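Local coordinates for protein sulfatase (Bacteroides fragilis CAG:558, PDB 6USS) that probably hydrolyses sulfate esters as a calcium-dependent arylsulfatase of the gut microbiome, here with its catalytic residue replaced, at residues V444-I452 / L462-E471. The protein carries 1 engineered substitution. Sequence-based numbering, arbitrary orientation.
Sequences VRKGDWKLI and LFNIPQDIGE
Trp449 and Asn464 face each other as a non-hydrogen-bonded pair, a worked example of how the two faces of one antiparallel hairpin can carry different chemistry: Trp449, Leu462 and Asn464 on one, Lys450 and Phe463 on the other. The Asn464 amide stands steeply over the indole, its plane turned 75° from the ring, with ND2 3.4 Å from Trp449 CZ2 and Asn464 CB making a CH-pi contact with the six-membered ring. Leu462 flanks the same indole, its CG 3.5 Å from Trp449 CE3.

On the other face Lys450 runs fully extended past Ile465, whose CD1 lies 3.6 Å from Lys450 CD. Lys450 NZ meets Glu471 OE1 on the syn side, 21° out of the carboxylate plane, in a 3.0 Å salt bridge; Ala351 O and Glu353 OE2 also hold this ammonium, while Glu353 N donates to Glu471 OE2. Glu471 CB sits over the Phe463 ring. The Arg445 guanidinium lays one face against Ile465 CB; a bend at chi2 (68°) turns Arg445 NE back to Gly447 O, 2.8 Å away, in the type II' turn.

Lys450 and Phe463 exchange both backbone hydrogen bonds; just beyond, Ile465 N adds a third, to Asp448 O. Within the chain, strand 460-464 is outermost in the C-terminal four-stranded antiparallel sheet characteristic of sulfatases, separate from the large mixed sheet and the calcium site. Helix 480-496 packs on the Trp449-Leu462 face, and strand 441-446 flanks 449-454 opposite 460-464.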
loop_
_atom_site.group_PDB
_atom_site.type_symbol
_atom_site.label_atom_id
_atom_site.label_comp_id
_atom_site.label_asym_id
_atom_site.label_seq_id
_atom_site.Cartn_x
_atom_site.Cartn_y
_atom_site.Cartn_z
ATOM N N VAL A 444 -2.264 -28.563 -24.530
ATOM C CA VAL A 444 -2.630 -27.518 -25.482
ATOM C C VAL A 444 -4.068 -27.733 -25.956
ATOM O O VAL A 444 -4.491 -28.864 -26.225
ATOM C CB VAL A 444 -1.663 -27.467 -26.683
ATOM C CG1 VAL A 444 -1.627 -28.830 -27.422
ATOM C CG2 VAL A 444 -2.065 -26.334 -27.623
ATOM N N ARG A 445 -4.816 -26.632 -26.037
ATOM C CA ARG A 445 -6.127 -26.584 -26.665
ATOM C C ARG A 445 -6.042 -25.678 -27.882
ATOM O O ARG A 445 -5.442 -24.602 -27.812
ATOM C CB ARG A 445 -7.184 -26.051 -25.699
ATOM C CG ARG A 445 -8.521 -25.784 -26.334
ATOM C CD ARG A 445 -9.204 -27.075 -26.756
ATOM N NE ARG A 445 -10.505 -26.796 -27.351
ATOM C CZ ARG A 445 -11.583 -26.386 -26.678
ATOM N NH1 ARG A 445 -11.551 -26.211 -25.360
ATOM N NH2 ARG A 445 -12.707 -26.139 -27.335
ATOM N N LYS A 446 -6.627 -26.113 -28.997
ATOM C CA LYS A 446 -6.564 -25.321 -30.226
ATOM C C LYS A 446 -7.731 -25.747 -31.094
ATOM O O LYS A 446 -7.782 -26.895 -31.536
ATOM C CB LYS A 446 -5.237 -25.527 -30.945
ATOM C CG LYS A 446 -5.097 -24.777 -32.273
ATOM C CD LYS A 446 -4.118 -25.507 -33.199
ATOM C CE LYS A 446 -3.114 -24.567 -33.883
ATOM N NZ LYS A 446 -3.658 -23.213 -34.185
ATOM N N GLY A 447 -8.649 -24.825 -31.356
ATOM C CA GLY A 447 -9.854 -25.206 -32.083
ATOM C C GLY A 447 -10.657 -26.204 -31.267
ATOM O O GLY A 447 -10.882 -26.030 -30.064
ATOM N N ASP A 448 -11.090 -27.267 -31.924
ATOM C CA ASP A 448 -11.901 -28.283 -31.279
ATOM C C ASP A 448 -11.069 -29.286 -30.511
ATOM O O ASP A 448 -11.635 -30.188 -29.886
ATOM C CB ASP A 448 -12.721 -29.038 -32.331
ATOM C CG ASP A 448 -13.693 -28.143 -33.067
ATOM O OD1 ASP A 448 -13.956 -27.008 -32.581
ATOM O OD2 ASP A 448 -14.194 -28.578 -34.131
ATOM N N TRP A 449 -9.749 -29.172 -30.568
ATOM C CA TRP A 449 -8.870 -30.263 -30.192
ATOM C C TRP A 449 -8.066 -29.898 -28.961
ATOM O O TRP A 449 -7.564 -28.777 -28.841
ATOM C CB TRP A 449 -7.942 -30.635 -31.347
ATOM C CG TRP A 449 -8.682 -31.281 -32.481
ATOM C CD1 TRP A 449 -8.997 -30.717 -33.681
ATOM C CD2 TRP A 449 -9.215 -32.614 -32.512
ATOM N NE1 TRP A 449 -9.686 -31.619 -34.459
ATOM C CE2 TRP A 449 -9.838 -32.788 -33.761
ATOM C CE3 TRP A 449 -9.220 -33.678 -31.609
ATOM C CZ2 TRP A 449 -10.454 -33.986 -34.130
ATOM C CZ3 TRP A 449 -9.843 -34.871 -31.979
ATOM C CH2 TRP A 449 -10.444 -35.013 -33.229
ATOM N N LYS A 450 -7.971 -30.851 -28.044
ATOM C CA LYS A 450 -7.244 -30.689 -26.798
ATOM C C LYS A 450 -6.290 -31.862 -26.665
ATOM O O LYS A 450 -6.714 -33.021 -26.777
ATOM C CB LYS A 450 -8.212 -30.632 -25.613
ATOM C CG LYS A 450 -7.564 -30.448 -24.256
ATOM C CD LYS A 450 -8.647 -30.388 -23.192
ATOM C CE LYS A 450 -8.059 -30.067 -21.836
ATOM N NZ LYS A 450 -9.077 -30.120 -20.737
ATOM N N LEU A 451 -5.006 -31.567 -26.455
ATOM C CA LEU A 451 -3.992 -32.602 -26.294
ATOM C C LEU A 451 -3.394 -32.500 -24.897
ATOM O O LEU A 451 -2.872 -31.447 -24.515
ATOM C CB LEU A 451 -2.895 -32.487 -27.352
ATOM C CG LEU A 451 -1.686 -33.382 -27.014
ATOM C CD1 LEU A 451 -2.054 -34.848 -27.178
ATOM C CD2 LEU A 451 -0.449 -33.033 -27.845
ATOM N N ILE A 452 -3.470 -33.596 -24.144
ATOM C CA ILE A 452 -2.860 -33.711 -22.825
ATOM C C ILE A 452 -1.714 -34.706 -22.920
ATOM O O ILE A 452 -1.886 -35.826 -23.432
ATOM C CB ILE A 452 -3.878 -34.148 -21.757
ATOM C CG1 ILE A 452 -5.069 -33.188 -21.713
ATOM C CG2 ILE A 452 -3.212 -34.239 -20.398
ATOM C CD1 ILE A 452 -6.254 -33.729 -20.938
ATOM N N LEU A 462 -6.098 -37.233 -26.749
ATOM C CA LEU A 462 -6.604 -36.232 -27.676
ATOM C C LEU A 462 -8.120 -36.255 -27.599
ATOM O O LEU A 462 -8.734 -37.310 -27.790
ATOM C CB LEU A 462 -6.118 -36.510 -29.098
ATOM C CG LEU A 462 -6.636 -35.558 -30.184
ATOM C CD1 LEU A 462 -6.021 -34.211 -29.996
ATOM C CD2 LEU A 462 -6.313 -36.072 -31.563
ATOM N N PHE A 463 -8.725 -35.111 -27.298
ATOM C CA PHE A 463 -10.176 -35.038 -27.188
ATOM C C PHE A 463 -10.714 -33.950 -28.097
ATOM O O PHE A 463 -10.110 -32.881 -28.239
ATOM C CB PHE A 463 -10.637 -34.763 -25.748
ATOM C CG PHE A 463 -10.194 -35.809 -24.744
ATOM C CD1 PHE A 463 -10.869 -37.015 -24.630
ATOM C CD2 PHE A 463 -9.113 -35.570 -23.906
ATOM C CE1 PHE A 463 -10.461 -37.972 -23.705
ATOM C CE2 PHE A 463 -8.704 -36.515 -22.974
ATOM C CZ PHE A 463 -9.373 -37.717 -22.875
ATOM N N ASN A 464 -11.855 -34.235 -28.705
ATOM C CA ASN A 464 -12.657 -33.233 -29.394
ATOM C C ASN A 464 -13.624 -32.664 -28.369
ATOM O O ASN A 464 -14.675 -33.249 -28.107
ATOM C CB ASN A 464 -13.410 -33.843 -30.571
ATOM C CG ASN A 464 -13.882 -32.794 -31.548
ATOM O OD1 ASN A 464 -14.755 -31.979 -31.236
ATOM N ND2 ASN A 464 -13.298 -32.794 -32.735
ATOM N N ILE A 465 -13.266 -31.513 -27.791
ATOM C CA ILE A 465 -14.049 -30.961 -26.684
ATOM C C ILE A 465 -15.497 -30.675 -27.078
ATOM O O ILE A 465 -16.404 -31.105 -26.352
ATOM C CB ILE A 465 -13.329 -29.741 -26.084
ATOM C CG1 ILE A 465 -11.960 -30.160 -25.501
ATOM C CG2 ILE A 465 -14.202 -29.050 -25.038
ATOM C CD1 ILE A 465 -12.020 -31.131 -24.340
ATOM N N PRO A 466 -15.789 -29.999 -28.198
ATOM C CA PRO A 466 -17.207 -29.744 -28.519
ATOM C C PRO A 466 -18.010 -31.012 -28.794
ATOM O O PRO A 466 -19.237 -31.008 -28.640
ATOM C CB PRO A 466 -17.133 -28.842 -29.761
ATOM C CG PRO A 466 -15.755 -28.249 -29.720
ATOM C CD PRO A 466 -14.893 -29.334 -29.162
ATOM N N GLN A 467 -17.359 -32.104 -29.191
ATOM C CA GLN A 467 -18.044 -33.378 -29.368
ATOM C C GLN A 467 -18.008 -34.270 -28.138
ATOM O O GLN A 467 -18.796 -35.220 -28.059
ATOM C CB GLN A 467 -17.426 -34.170 -30.522
ATOM C CG GLN A 467 -17.827 -33.689 -31.891
ATOM C CD GLN A 467 -17.000 -34.364 -32.972
ATOM O OE1 GLN A 467 -16.640 -35.548 -32.842
ATOM N NE2 GLN A 467 -16.669 -33.617 -34.029
ATOM N N ASP A 468 -17.113 -34.014 -27.189
ATOM C CA ASP A 468 -16.891 -34.931 -26.078
ATOM C C ASP A 468 -16.597 -34.117 -24.817
ATOM O O ASP A 468 -15.481 -34.083 -24.303
ATOM C CB ASP A 468 -15.752 -35.899 -26.403
ATOM C CG ASP A 468 -15.468 -36.865 -25.289
ATOM O OD1 ASP A 468 -16.345 -37.077 -24.419
ATOM O OD2 ASP A 468 -14.344 -37.411 -25.283
ATOM N N ILE A 469 -17.629 -33.455 -24.293
ATOM C CA ILE A 469 -17.395 -32.507 -23.210
ATOM C C ILE A 469 -16.891 -33.225 -21.966
ATOM O O ILE A 469 -16.130 -32.650 -21.181
ATOM C CB ILE A 469 -18.668 -31.682 -22.935
ATOM C CG1 ILE A 469 -18.329 -30.383 -22.225
ATOM C CG2 ILE A 469 -19.693 -32.481 -22.119
ATOM C CD1 ILE A 469 -19.568 -29.645 -21.741
ATOM N N GLY A 470 -17.266 -34.499 -21.788
ATOM C CA GLY A 470 -16.835 -35.284 -20.650
ATOM C C GLY A 470 -15.473 -35.907 -20.787
ATOM O O GLY A 470 -15.015 -36.594 -19.869
ATOM N N GLU A 471 -14.806 -35.676 -21.918
ATOM C CA GLU A 471 -13.492 -36.254 -22.210
ATOM C C GLU A 471 -13.475 -37.765 -21.944
ATOM O O GLU A 471 -12.622 -38.297 -21.232
ATOM C CB GLU A 471 -12.402 -35.509 -21.441
ATOM C CG GLU A 471 -12.232 -34.090 -21.974
ATOM C CD GLU A 471 -11.389 -33.199 -21.081
ATOM O OE1 GLU A 471 -10.353 -32.666 -21.553
ATOM O OE2 GLU A 471 -11.779 -33.015 -19.907
#